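Local coordinates for packaging enzyme P4 (Pseudomonas phage phi6, PDB 4BLO), which probably hydrolyses nucleoside triphosphates as a hexameric RecA-like motor that drives packaging of viral RNA, at residues L[41-46]-L[68-73]. Sequence-based numbering, arbitrary orientation.
Sequences IKTYIA and VLLKDT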
ATOM      1  N   ILE L  41     -11.151 -34.210 -11.066  1.00 42.41           N
ATOM      2  CA  ILE L  41      -9.892 -34.960 -11.241  1.00 40.05           C
ATOM      3  C   ILE L  41     -10.227 -36.406 -11.646  1.00 47.38           C
ATOM      4  O   ILE L  41      -9.624 -36.928 -12.595  1.00 47.14           O
ATOM      5  CB  ILE L  41      -8.966 -34.887  -9.990  1.00 40.13           C
ATOM      6  CG1 ILE L  41      -8.678 -33.419  -9.579  1.00 37.64           C
ATOM      7  CG2 ILE L  41      -7.656 -35.627 -10.235  1.00 38.81           C
ATOM      8  CD1 ILE L  41      -8.572 -33.194  -8.118  1.00 43.42           C
ATOM      9  N   LYS L  42     -11.219 -37.025 -10.960  1.00 46.10           N
ATOM     10  CA  LYS L  42     -11.682 -38.389 -11.259  1.00 48.49           C
ATOM     11  C   LYS L  42     -12.208 -38.477 -12.702  1.00 52.83           C
ATOM     12  O   LYS L  42     -11.838 -39.393 -13.437  1.00 53.53           O
ATOM     13  CB  LYS L  42     -12.775 -38.842 -10.273  1.00 52.96           C
ATOM     14  CG  LYS L  42     -12.314 -39.041  -8.831  1.00 64.70           C
ATOM     15  CD  LYS L  42     -13.308 -39.864  -7.997  1.00 73.61           C
ATOM     16  CE  LYS L  42     -14.590 -39.129  -7.664  1.00 81.09           C
ATOM     17  NZ  LYS L  42     -15.505 -39.973  -6.855  1.00 84.05           N
ATOM     18  N   THR L  43     -13.032 -37.486 -13.101  1.00 49.34           N
ATOM     19  CA  THR L  43     -13.630 -37.365 -14.431  1.00 50.97           C
ATOM     20  C   THR L  43     -12.529 -37.259 -15.492  1.00 55.23           C
ATOM     21  O   THR L  43     -12.639 -37.886 -16.550  1.00 56.03           O
ATOM     22  CB  THR L  43     -14.596 -36.163 -14.474  1.00 53.38           C
ATOM     23  OG1 THR L  43     -15.459 -36.207 -13.331  1.00 49.69           O
ATOM     24  CG2 THR L  43     -15.437 -36.140 -15.744  1.00 52.36           C
ATOM     25  N   TYR L  44     -11.457 -36.493 -15.188  1.00 50.24           N
ATOM     26  CA  TYR L  44     -10.299 -36.323 -16.069  1.00 48.28           C
ATOM     27  C   TYR L  44      -9.587 -37.664 -16.265  1.00 51.15           C
ATOM     28  O   TYR L  44      -9.323 -38.023 -17.408  1.00 49.64           O
ATOM     29  CB  TYR L  44      -9.332 -35.265 -15.513  1.00 46.24           C
ATOM     30  CG  TYR L  44      -8.080 -35.072 -16.344  1.00 46.05           C
ATOM     31  CD1 TYR L  44      -8.113 -34.351 -17.536  1.00 48.18           C
ATOM     32  CD2 TYR L  44      -6.850 -35.560 -15.910  1.00 45.06           C
ATOM     33  CE1 TYR L  44      -6.963 -34.171 -18.306  1.00 48.31           C
ATOM     34  CE2 TYR L  44      -5.689 -35.378 -16.667  1.00 44.68           C
ATOM     35  CZ  TYR L  44      -5.751 -34.685 -17.867  1.00 51.99           C
ATOM     36  OH  TYR L  44      -4.610 -34.494 -18.617  1.00 46.30           O
ATOM     37  N   ILE L  45      -9.318 -38.413 -15.163  1.00 48.63           N
ATOM     38  CA  ILE L  45      -8.651 -39.725 -15.196  1.00 50.00           C
ATOM     39  C   ILE L  45      -9.436 -40.677 -16.124  1.00 57.84           C
ATOM     40  O   ILE L  45      -8.835 -41.263 -17.031  1.00 59.61           O
ATOM     41  CB  ILE L  45      -8.446 -40.319 -13.768  1.00 53.38           C
ATOM     42  CG1 ILE L  45      -7.428 -39.481 -12.962  1.00 50.60           C
ATOM     43  CG2 ILE L  45      -8.008 -41.799 -13.827  1.00 57.14           C
ATOM     44  CD1 ILE L  45      -7.519 -39.619 -11.446  1.00 50.81           C
ATOM     45  N   ALA L  46     -10.775 -40.767 -15.935  1.00 54.86           N
ATOM     46  CA  ALA L  46     -11.686 -41.591 -16.742  1.00 56.93           C
ATOM     47  C   ALA L  46     -11.616 -41.238 -18.244  1.00 60.42           C
ATOM     48  O   ALA L  46     -11.579 -42.138 -19.081  1.00 61.89           O
ATOM     49  CB  ALA L  46     -13.109 -41.431 -16.234  1.00 59.24           C
ATOM     50  N   VAL L  68     -10.003 -29.756 -23.598  1.00 55.37           N
ATOM     51  CA  VAL L  68     -10.465 -30.611 -24.683  1.00 58.25           C
ATOM     52  C   VAL L  68     -11.289 -31.793 -24.122  1.00 66.83           C
ATOM     53  O   VAL L  68     -12.338 -32.126 -24.696  1.00 69.46           O
ATOM     54  CB  VAL L  68      -9.236 -31.068 -25.530  1.00 60.82           C
ATOM     55  CG1 VAL L  68      -9.425 -32.442 -26.163  1.00 62.27           C
ATOM     56  CG2 VAL L  68      -8.888 -30.026 -26.588  1.00 60.03           C
ATOM     57  N   LEU L  69     -10.824 -32.406 -23.002  1.00 62.87           N
ATOM     58  CA  LEU L  69     -11.457 -33.589 -22.401  1.00 64.33           C
ATOM     59  C   LEU L  69     -12.651 -33.275 -21.489  1.00 70.62           C
ATOM     60  O   LEU L  69     -13.581 -34.082 -21.441  1.00 73.46           O
ATOM     61  CB  LEU L  69     -10.438 -34.431 -21.616  1.00 62.73           C
ATOM     62  CG  LEU L  69      -9.249 -35.013 -22.397  1.00 67.19           C
ATOM     63  CD1 LEU L  69      -8.303 -35.696 -21.475  1.00 66.63           C
ATOM     64  CD2 LEU L  69      -9.688 -36.008 -23.464  1.00 71.63           C
ATOM     65  N   LEU L  70     -12.631 -32.138 -20.759  1.00 65.68           N
ATOM     66  CA  LEU L  70     -13.708 -31.778 -19.817  1.00 65.81           C
ATOM     67  C   LEU L  70     -14.525 -30.578 -20.297  1.00 72.28           C
ATOM     68  O   LEU L  70     -13.950 -29.655 -20.880  1.00 70.54           O
ATOM     69  CB  LEU L  70     -13.125 -31.476 -18.423  1.00 62.87           C
ATOM     70  CG  LEU L  70     -12.154 -32.502 -17.830  1.00 65.43           C
ATOM     71  CD1 LEU L  70     -11.189 -31.836 -16.874  1.00 62.28           C
ATOM     72  CD2 LEU L  70     -12.891 -33.654 -17.160  1.00 69.52           C
ATOM     73  N   LYS L  71     -15.858 -30.576 -20.033  1.00 72.53           N
ATOM     74  CA  LYS L  71     -16.743 -29.461 -20.419  1.00 73.89           C
ATOM     75  C   LYS L  71     -16.427 -28.207 -19.583  1.00 76.09           C
ATOM     76  O   LYS L  71     -16.449 -27.090 -20.113  1.00 75.74           O
ATOM     77  CB  LYS L  71     -18.226 -29.841 -20.310  1.00 79.77           C
ATOM     78  CG  LYS L  71     -18.784 -30.420 -21.613  1.00 94.50           C
ATOM     79  CD  LYS L  71     -20.251 -30.049 -21.820  1.00105.32           C
ATOM     80  CE  LYS L  71     -20.802 -30.556 -23.134  1.00116.88           C
ATOM     81  NZ  LYS L  71     -22.232 -30.187 -23.324  1.00125.66           N
ATOM     82  N   ASP L  72     -16.089 -28.413 -18.297  1.00 70.63           N
ATOM     83  CA  ASP L  72     -15.652 -27.368 -17.375  1.00 68.28           C
ATOM     84  C   ASP L  72     -14.377 -27.822 -16.647  1.00 68.46           C
ATOM     85  O   ASP L  72     -14.310 -28.937 -16.121  1.00 67.90           O
ATOM     86  CB  ASP L  72     -16.762 -26.959 -16.393  1.00 71.70           C
ATOM     87  CG  ASP L  72     -16.399 -25.787 -15.485  1.00 83.98           C
ATOM     88  OD1 ASP L  72     -15.852 -24.792 -15.996  1.00 83.78           O
ATOM     89  OD2 ASP L  72     -16.700 -25.857 -14.265  1.00 90.81           O
ATOM     90  N   THR L  73     -13.369 -26.941 -16.649  1.00 62.68           N
ATOM     91  CA  THR L  73     -12.028 -27.131 -16.096  1.00 60.48           C
ATOM     92  C   THR L  73     -11.871 -26.603 -14.635  1.00 62.64           C
ATOM     93  O   THR L  73     -10.772 -26.656 -14.094  1.00 60.51           O
ATOM     94  CB  THR L  73     -11.006 -26.427 -17.025  1.00 71.00           C
ATOM     95  OG1 THR L  73     -11.419 -25.074 -17.226  1.00 74.44           O
ATOM     96  CG2 THR L  73     -10.851 -27.112 -18.386  1.00 69.48           C
TER
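The phenol oxygen of Tyr44, OH, hydrogen-bonds to the backbone carbonyl of Ile64, just ahead of helix 66-69, while the ring that carries it meets Leu69 and Leu70 across the contact. This bond ties the far end of the ring to the chain leading into the short helix and satisfies the hydroxyl of a buried residue. With CG anti to the backbone N (chi1 178°), the ring projects from helix 38-54 so that its CD1-CE1 side meets a terminal methyl of each leucine.

Both leucines approach that side of the ring obliquely, each closest to its own carbon. Leu69 CD1 lies 3.8 Å from Tyr44 CE1, nearer the hydroxyl end, whereas Leu70 CD1 sits 4.0 Å from Tyr44 CD1, at the root of the ring and close to Tyr44 CB. The side chain of Leu70 runs nearly at right angles to that of Tyr44, and its two methyl branches divide the work. CD1 takes the ring; CD2 turns to the helix surface, 3.7 Å from Tyr44 N and 3.8 Å from Thr43 CG2. Thr43 can offer that methyl because its OG1 is turned back beside its own backbone N (chi1 -48°), hydrogen-bonded to the carbonyl of Val39 one helical turn earlier.

Leu70 is the first residue to leave helical geometry after helix 66-69, so the contact spans the end of that helix. It joins this end to helix 38-54 beside helix 167-179, which precedes strand 184-187 of the central sheet of the P-loop NTPase fold and touches Tyr44 through Ile172 and Val173. Ala47 and Val48, further along helix 38-54, also touch Leu69. No hydrogen bond joins the two segments: their cohesion is apolar, with the hydroxyls of Tyr44 and Thr43 bonded to the carbonyls of Ile64 and Val39.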